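Local atomic coordinates of putative D-tyrosyl-tRNA(Tyr) deacylase 2 (Leishmania major, PDB entry 1TC5), a protein that may hydrolyse D-tyrosyl-tRNA(Tyr) into D-tyrosine and free tRNA(Tyr), possibly protecting the cell against harmful effects of D-tyrosine. Residues L23-N27 with V28-V32; A124-D127 with R128-F132; S171-F174 with G175-Q178. All blocks are in the same frame, centred on the assembly; numbering follows the deposited sequence.

Contact 1: L23-N27 with V28-V32; sequences LLVNN and VDKYV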
loop_
_atom_site.group_PDB
_atom_site.type_symbol
_atom_site.label_atom_id
_atom_site.label_comp_id
_atom_site.label_asym_id
_atom_site.label_seq_id
_atom_site.Cartn_x
_atom_site.Cartn_y
_atom_site.Cartn_z
ATOM N N LEU A 23 -9.804 -3.307 9.706
ATOM C CA LEU A 23 -8.515 -3.369 10.367
ATOM C C LEU A 23 -8.634 -4.133 11.698
ATOM O O LEU A 23 -9.439 -3.813 12.536
ATOM C CB LEU A 23 -7.947 -1.949 10.574
ATOM C CG LEU A 23 -6.554 -1.847 11.218
ATOM C CD1 LEU A 23 -5.516 -2.497 10.362
ATOM C CD2 LEU A 23 -6.173 -0.388 11.503
ATOM N N LEU A 24 -7.796 -5.144 11.858
ATOM C CA LEU A 24 -7.729 -5.957 13.054
ATOM C C LEU A 24 -7.049 -5.174 14.175
ATOM O O LEU A 24 -5.926 -4.670 14.016
ATOM C CB LEU A 24 -6.944 -7.224 12.755
ATOM C CG LEU A 24 -6.851 -8.298 13.834
ATOM C CD1 LEU A 24 -8.176 -9.060 13.965
ATOM C CD2 LEU A 24 -5.725 -9.234 13.499
ATOM N N VAL A 25 -7.733 -5.081 15.319
ATOM C CA VAL A 25 -7.261 -4.245 16.426
ATOM C C VAL A 25 -6.846 -4.998 17.699
ATOM O O VAL A 25 -6.222 -4.398 18.559
ATOM C CB VAL A 25 -8.299 -3.167 16.803
ATOM C CG1 VAL A 25 -8.467 -2.184 15.636
ATOM C CG2 VAL A 25 -9.631 -3.800 17.206
ATOM N N ASN A 26 -7.185 -6.280 17.828
ATOM C CA ASN A 26 -6.829 -7.058 19.033
ATOM C C ASN A 26 -5.914 -8.283 18.786
ATOM O O ASN A 26 -5.785 -9.159 19.630
ATOM C CB ASN A 26 -8.091 -7.478 19.817
ATOM C CG ASN A 26 -8.908 -8.542 19.105
ATOM O OD1 ASN A 26 -8.640 -8.871 17.971
ATOM N ND2 ASN A 26 -9.928 -9.074 19.782
ATOM N N ASN A 27 -5.311 -8.353 17.616
ATOM C CA ASN A 27 -4.436 -9.477 17.222
ATOM C C ASN A 27 -5.172 -10.820 17.014
ATOM O O ASN A 27 -4.543 -11.830 16.721
ATOM C CB ASN A 27 -3.261 -9.681 18.199
ATOM C CG ASN A 27 -2.135 -8.736 17.945
ATOM O OD1 ASN A 27 -2.021 -8.159 16.856
ATOM N ND2 ASN A 27 -1.271 -8.586 18.929
ATOM N N VAL A 28 -6.496 -10.818 17.132
ATOM C CA VAL A 28 -7.251 -12.061 17.080
ATOM C C VAL A 28 -8.336 -11.981 16.016
ATOM O O VAL A 28 -8.108 -12.407 14.882
ATOM C CB VAL A 28 -7.793 -12.468 18.469
ATOM C CG1 VAL A 28 -8.542 -13.804 18.386
ATOM C CG2 VAL A 28 -6.647 -12.560 19.479
ATOM N N ASP A 29 -9.492 -11.417 16.342
ATOM C CA ASP A 29 -10.610 -11.416 15.387
ATOM C C ASP A 29 -11.549 -10.203 15.447
ATOM O O ASP A 29 -12.586 -10.209 14.818
ATOM C CB ASP A 29 -11.376 -12.751 15.442
ATOM C CG ASP A 29 -12.200 -12.915 16.697
ATOM O OD1 ASP A 29 -11.809 -12.403 17.767
ATOM O OD2 ASP A 29 -13.252 -13.569 16.704
ATOM N N LYS A 30 -11.175 -9.159 16.170
ATOM C CA LYS A 30 -11.977 -7.946 16.232
ATOM C C LYS A 30 -11.456 -6.969 15.148
ATOM O O LYS A 30 -10.297 -6.562 15.168
ATOM C CB LYS A 30 -11.942 -7.339 17.646
ATOM C CG LYS A 30 -12.904 -6.156 17.844
ATOM C CD LYS A 30 -12.825 -5.600 19.286
ATOM C CE LYS A 30 -13.950 -4.605 19.616
ATOM N NZ LYS A 30 -13.720 -3.248 19.047
ATOM N N TYR A 31 -12.326 -6.644 14.194
ATOM C CA TYR A 31 -12.041 -5.683 13.145
ATOM C C TYR A 31 -12.882 -4.435 13.315
ATOM O O TYR A 31 -14.070 -4.515 13.630
ATOM C CB TYR A 31 -12.335 -6.284 11.780
ATOM C CG TYR A 31 -11.436 -7.428 11.414
ATOM C CD1 TYR A 31 -11.714 -8.727 11.848
ATOM C CD2 TYR A 31 -10.316 -7.221 10.607
ATOM C CE1 TYR A 31 -10.884 -9.795 11.513
ATOM C CE2 TYR A 31 -9.483 -8.269 10.263
ATOM C CZ TYR A 31 -9.772 -9.563 10.724
ATOM O OH TYR A 31 -8.943 -10.604 10.374
ATOM N N VAL A 32 -12.252 -3.283 13.085
ATOM C CA VAL A 32 -12.948 -2.002 13.008
ATOM C C VAL A 32 -13.009 -1.565 11.538
ATOM O O VAL A 32 -12.102 -1.869 10.719
ATOM C CB VAL A 32 -12.266 -0.929 13.881
ATOM C CG1 VAL A 32 -12.327 -1.333 15.326
ATOM C CG2 VAL A 32 -10.800 -0.713 13.486
#

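Contact 2: A124-D127 with R128-F132; sequences ALYD and RFCHF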
loop_
_atom_site.group_PDB
_atom_site.type_symbol
_atom_site.label_atom_id
_atom_site.label_comp_id
_atom_site.label_asym_id
_atom_site.label_seq_id
_atom_site.Cartn_x
_atom_site.Cartn_y
_atom_site.Cartn_z
ATOM N N ALA A 124 4.609 7.426 20.822
ATOM C CA ALA A 124 4.192 8.771 21.225
ATOM C C ALA A 124 3.809 9.629 20.030
ATOM O O ALA A 124 2.780 10.298 20.054
ATOM C CB ALA A 124 5.290 9.456 22.011
ATOM N N LEU A 125 4.639 9.601 18.993
ATOM C CA LEU A 125 4.365 10.365 17.772
ATOM C C LEU A 125 3.094 9.846 17.092
ATOM O O LEU A 125 2.280 10.627 16.603
ATOM C CB LEU A 125 5.556 10.316 16.809
ATOM C CG LEU A 125 6.844 11.047 17.256
ATOM C CD1 LEU A 125 8.014 10.649 16.390
ATOM C CD2 LEU A 125 6.653 12.544 17.187
ATOM N N TYR A 126 2.927 8.529 17.083
ATOM C CA TYR A 126 1.785 7.891 16.416
ATOM C C TYR A 126 0.485 8.272 17.105
ATOM O O TYR A 126 -0.510 8.634 16.465
ATOM C CB TYR A 126 1.900 6.369 16.455
ATOM C CG TYR A 126 0.684 5.653 15.912
ATOM C CD1 TYR A 126 0.393 5.675 14.547
ATOM C CD2 TYR A 126 -0.168 4.958 16.746
ATOM C CE1 TYR A 126 -0.734 5.046 14.035
ATOM C CE2 TYR A 126 -1.286 4.313 16.238
ATOM C CZ TYR A 126 -1.564 4.356 14.886
ATOM O OH TYR A 126 -2.676 3.696 14.373
ATOM N N ASP A 127 0.505 8.148 18.416
ATOM C CA ASP A 127 -0.621 8.552 19.234
ATOM C C ASP A 127 -0.983 10.032 19.034
ATOM O O ASP A 127 -2.155 10.389 18.911
ATOM C CB ASP A 127 -0.293 8.272 20.695
ATOM C CG ASP A 127 -1.475 8.455 21.595
ATOM O OD1 ASP A 127 -2.405 7.631 21.498
ATOM O OD2 ASP A 127 -1.558 9.387 22.424
ATOM N N ARG A 128 0.041 10.883 19.002
ATOM C CA ARG A 128 -0.156 12.327 18.868
ATOM C C ARG A 128 -0.693 12.651 17.493
ATOM O O ARG A 128 -1.595 13.464 17.344
ATOM C CB ARG A 128 1.160 13.050 19.144
ATOM C CG ARG A 128 1.045 14.525 19.411
ATOM C CD ARG A 128 0.529 14.854 20.791
ATOM N NE ARG A 128 0.330 16.294 20.977
ATOM C CZ ARG A 128 -0.655 16.848 21.687
ATOM N NH1 ARG A 128 -1.575 16.108 22.307
ATOM N NH2 ARG A 128 -0.721 18.165 21.783
ATOM N N PHE A 129 -0.164 11.967 16.492
ATOM C CA PHE A 129 -0.593 12.147 15.121
ATOM C C PHE A 129 -2.052 11.732 14.905
ATOM O O PHE A 129 -2.785 12.432 14.216
ATOM C CB PHE A 129 0.320 11.364 14.178
ATOM C CG PHE A 129 -0.084 11.444 12.746
ATOM C CD1 PHE A 129 0.377 12.485 11.944
ATOM C CD2 PHE A 129 -0.918 10.476 12.192
ATOM C CE1 PHE A 129 0.019 12.561 10.605
ATOM C CE2 PHE A 129 -1.278 10.537 10.830
ATOM C CZ PHE A 129 -0.820 11.591 10.051
ATOM N N CYS A 130 -2.478 10.624 15.518
ATOM C CA CYS A 130 -3.855 10.176 15.410
ATOM C C CYS A 130 -4.802 11.142 16.139
ATOM O O CYS A 130 -5.895 11.421 15.645
ATOM C CB CYS A 130 -4.016 8.746 15.952
ATOM S SG CYS A 130 -3.141 7.417 15.018
ATOM N N HIS A 131 -4.378 11.637 17.304
ATOM C CA HIS A 131 -5.135 12.670 18.025
ATOM C C HIS A 131 -5.389 13.930 17.159
ATOM O O HIS A 131 -6.514 14.447 17.096
ATOM C CB HIS A 131 -4.405 13.040 19.326
ATOM C CG HIS A 131 -4.971 14.248 20.012
ATOM N ND1 HIS A 131 -6.304 14.353 20.351
ATOM C CD2 HIS A 131 -4.391 15.411 20.398
ATOM C CE1 HIS A 131 -6.519 15.525 20.927
ATOM N NE2 HIS A 131 -5.377 16.189 20.958
ATOM N N PHE A 132 -4.333 14.438 16.523
ATOM C CA PHE A 132 -4.419 15.632 15.700
ATOM C C PHE A 132 -5.353 15.419 14.523
ATOM O O PHE A 132 -6.042 16.333 14.123
ATOM C CB PHE A 132 -3.031 16.063 15.208
ATOM C CG PHE A 132 -2.153 16.701 16.262
ATOM C CD1 PHE A 132 -2.686 17.293 17.413
ATOM C CD2 PHE A 132 -0.772 16.747 16.074
ATOM C CE1 PHE A 132 -1.862 17.892 18.359
ATOM C CE2 PHE A 132 0.059 17.343 17.021
ATOM C CZ PHE A 132 -0.492 17.927 18.162
#

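Contact 3: S171-F174 with G175-Q178; sequences SGTF and GNRQ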
loop_
_atom_site.group_PDB
_atom_site.type_symbol
_atom_site.label_atom_id
_atom_site.label_comp_id
_atom_site.label_asym_id
_atom_site.label_seq_id
_atom_site.Cartn_x
_atom_site.Cartn_y
_atom_site.Cartn_z
ATOM N N SER A 171 -7.910 4.062 13.562
ATOM C CA SER A 171 -6.471 3.866 13.678
ATOM C C SER A 171 -6.120 2.514 14.307
ATOM O O SER A 171 -6.801 2.014 15.216
ATOM C CB SER A 171 -5.847 5.029 14.467
ATOM O OG SER A 171 -6.524 5.229 15.692
ATOM N N GLY A 172 -5.037 1.927 13.810
ATOM C CA GLY A 172 -4.531 0.679 14.328
ATOM C C GLY A 172 -4.013 0.787 15.740
ATOM O O GLY A 172 -3.682 1.865 16.231
ATOM N N THR A 173 -4.002 -0.346 16.421
ATOM C CA THR A 173 -3.415 -0.455 17.753
ATOM C C THR A 173 -1.919 -0.536 17.547
ATOM O O THR A 173 -1.445 -1.453 16.856
ATOM C CB THR A 173 -3.973 -1.730 18.418
ATOM O OG1 THR A 173 -5.406 -1.621 18.510
ATOM C CG2 THR A 173 -3.501 -1.877 19.880
ATOM N N PHE A 174 -1.188 0.439 18.082
ATOM C CA PHE A 174 0.251 0.479 17.933
ATOM C C PHE A 174 0.895 -0.784 18.495
ATOM O O PHE A 174 0.566 -1.214 19.606
ATOM C CB PHE A 174 0.843 1.677 18.673
ATOM C CG PHE A 174 2.271 1.966 18.279
ATOM C CD1 PHE A 174 2.550 2.523 17.043
ATOM C CD2 PHE A 174 3.324 1.628 19.115
ATOM C CE1 PHE A 174 3.854 2.785 16.652
ATOM C CE2 PHE A 174 4.637 1.873 18.729
ATOM C CZ PHE A 174 4.901 2.459 17.499
ATOM N N GLY A 175 1.827 -1.358 17.736
ATOM C CA GLY A 175 2.576 -2.534 18.168
ATOM C C GLY A 175 1.845 -3.829 17.860
ATOM O O GLY A 175 2.418 -4.886 18.039
ATOM N N ASN A 176 0.583 -3.761 17.411
ATOM C CA ASN A 176 -0.154 -4.969 17.035
ATOM C C ASN A 176 0.130 -5.367 15.588
ATOM O O ASN A 176 0.682 -4.602 14.805
ATOM C CB ASN A 176 -1.688 -4.819 17.249
ATOM C CG ASN A 176 -2.127 -5.132 18.676
ATOM O OD1 ASN A 176 -1.313 -5.129 19.600
ATOM N ND2 ASN A 176 -3.427 -5.387 18.865
ATOM N N ARG A 177 -0.248 -6.598 15.257
ATOM C CA ARG A 177 -0.258 -7.093 13.883
ATOM C C ARG A 177 -1.467 -6.486 13.177
ATOM O O ARG A 177 -2.584 -6.609 13.655
ATOM C CB ARG A 177 -0.345 -8.621 13.886
ATOM C CG ARG A 177 -0.434 -9.280 12.511
ATOM C CD ARG A 177 -0.214 -10.800 12.546
ATOM N NE ARG A 177 -1.240 -11.473 13.347
ATOM C CZ ARG A 177 -2.522 -11.634 12.991
ATOM N NH1 ARG A 177 -2.977 -11.220 11.812
ATOM N NH2 ARG A 177 -3.358 -12.241 13.815
ATOM N N GLN A 178 -1.228 -5.843 12.041
ATOM C CA GLN A 178 -2.242 -5.020 11.363
ATOM C C GLN A 178 -2.965 -5.838 10.270
ATOM O O GLN A 178 -2.864 -5.568 9.047
ATOM C CB GLN A 178 -1.586 -3.763 10.785
ATOM C CG GLN A 178 -0.750 -2.946 11.780
ATOM C CD GLN A 178 -1.579 -2.384 12.919
ATOM O OE1 GLN A 178 -2.687 -1.859 12.706
ATOM N NE2 GLN A 178 -1.064 -2.516 14.135
HETATM O O HOH W 1 -4.554 -2.651 14.698
#

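Contact 1: L23-N27 with V28-V32
Leu24 and Tyr31 form a non-hydrogen-bonded antiparallel pair of the hairpin between strands 20-24 and 31-34, and their side chains meet on one face of the sheet. Leu24 brings its CD1 branch over the phenol ring, 3.8 Å from the Tyr31 ring centroid and 19° off the normal, which meets the geometry of a CH-pi contact; the methyl is displaced from the centre toward the ring's rim. Packing is tighter by Val32, on the face it shares with Leu23: Val25 CG1 lies 3.5 Å from Val32 CG2, closer than usual van der Waals distance, and the two valines cross at about a right angle. The strands themselves are joined by paired bonds, Leu23 N to Val32 O and Val32 N to Leu23 O, both 2.9 Å. Beyond them Val25 N donates to Lys30 O at 3.0 Å.

The outer end is looser and faces solvent, with Val28, Asp29 and Lys30 exposed and the lysine ammonium leading away. Within the turn, Asn26 organises the backbone. With its CG set between backbone N and carbonyl carbon (chi1 71°), the amide turns into the loop. OD1 accepts from Val28 N at 3.0 Å, an Asx turn, and from Lys30 N at 3.1 Å; these donors approach from opposite faces of the amide plane, and Asp29 N adds a weak third bond. The amide also lies across Lys30, its ND2 3.4 Å from Lys30 CB. Asn27 turns outward instead, its OD1 bonding to Arg177 N.

One side-chain oxygen therefore gathers the N-H groups of an exposed turn, whereas the base of the hairpin is held by strand pairing and hydrocarbon contact.

Contact 2: A124-D127 with R128-F132
Ala124 to Phe132 run through the middle of helix 119-136, and the backbone evidence is regular: Arg128 N, Phe129 N, Cys130 N and His131 N bond to the carbonyls of Ala124, Leu125, Tyr126 and Asp127, each an i to i+4 step. The shortest of the four is Phe129 N to Leu125 O, 2.8 Å.

One turn apart on the buried side, Cys130 sets its sulfur over a face of the Tyr126 ring. SG stands 3.6 Å from the ring centroid and 20° off the normal, offset toward the hydroxyl end, where its nearest ring atom is CZ at 3.4 Å. Tyr126 carries its ring anti to the backbone N (chi1 174°), whereas Cys130 SG lies beside its own N (chi1 -65°), and the two choices bring thiol and ring together. Ile96 of strand 93-98 packs against both residues, and Tyr126 OH bonds to Gly172 O.

On another side of the helix, Phe132 CE1 lies 3.4 Å above the guanidinium plane of Arg128, offset toward the rim of that group, whose NH2 forms a salt bridge with Asp55.

The helix thus presents a sulfur-aromatic pair to the central sheet, while its charged arm, flanked by a ring carbon of Phe132, is tied to an acid elsewhere in the chain.

Contact 3: S171-F174 with G175-Q178
The flat carboxamide of Gln178 directs NE2 at the carbonyl of Thr173, 2.9 Å from NE2 to O. This acceptor lies close to the amide plane of Gln178, though the bond is bent, at 146°. A second acceptor, Asn176 O, is 2.8 Å from the same NE2; the amide nitrogen stands above that carbonyl's plane. The other flat group, the Phe174 ring, meets the Tyr126 ring of helix 119-136 with planes at about 35°. The carbonyl of Thr173 is itself met on both faces, because Asn176 N (3.1 Å to Thr173 O) arrives on the side opposite to NE2. That backbone bond closes a type II beta turn from Thr173 to Asn176, with Gly175 at its third position in a positive-phi conformation.

At the other end of the amide, Gln178 OE1 lies 3.5 Å from Gly172 CA and accepts from a water at 2.8 Å, which in turn takes the hydrogen of Thr173 N at 2.9 Å. With CG anti to the carbonyl carbon, a bend at chi2 (-63°) folds the glutamine back across the loop. The side chains of Thr173 and Asn176 cross obliquely, Thr173 CG2 lying 3.7 Å from Asn176 ND2. Thr173 OG1 bonds to Asn147, and Arg177 NH1 reaches Glu185 O of the second subunit.

Both ends of one buried amide are satisfied, which fixes its rotation and braces the loop from inside by polar bonds.

How the contacts relate
From the N terminus, contact 1 comes first and closes the short hairpin between strands 20-24 and 31-34. Contact 2 closes no loop; it is one step along helix 119-136, which packs on the strands of the mixed sheet. Contact 3 folds the loop leading from strand 169-171 of that sheet to strand 180-184, the neighbour of strand 20-24. The three follow in series, neither nested nor crossed. Contacts 1 and 2 do not touch, their centres being about 20 Å apart. Contact 3 touches both: Asn27 OD1 lies 2.9 Å from Arg177 N, and Tyr126 CD2 lies 3.7 Å from Phe174 CD1. Segment 171-178 thus connects hairpin and helix.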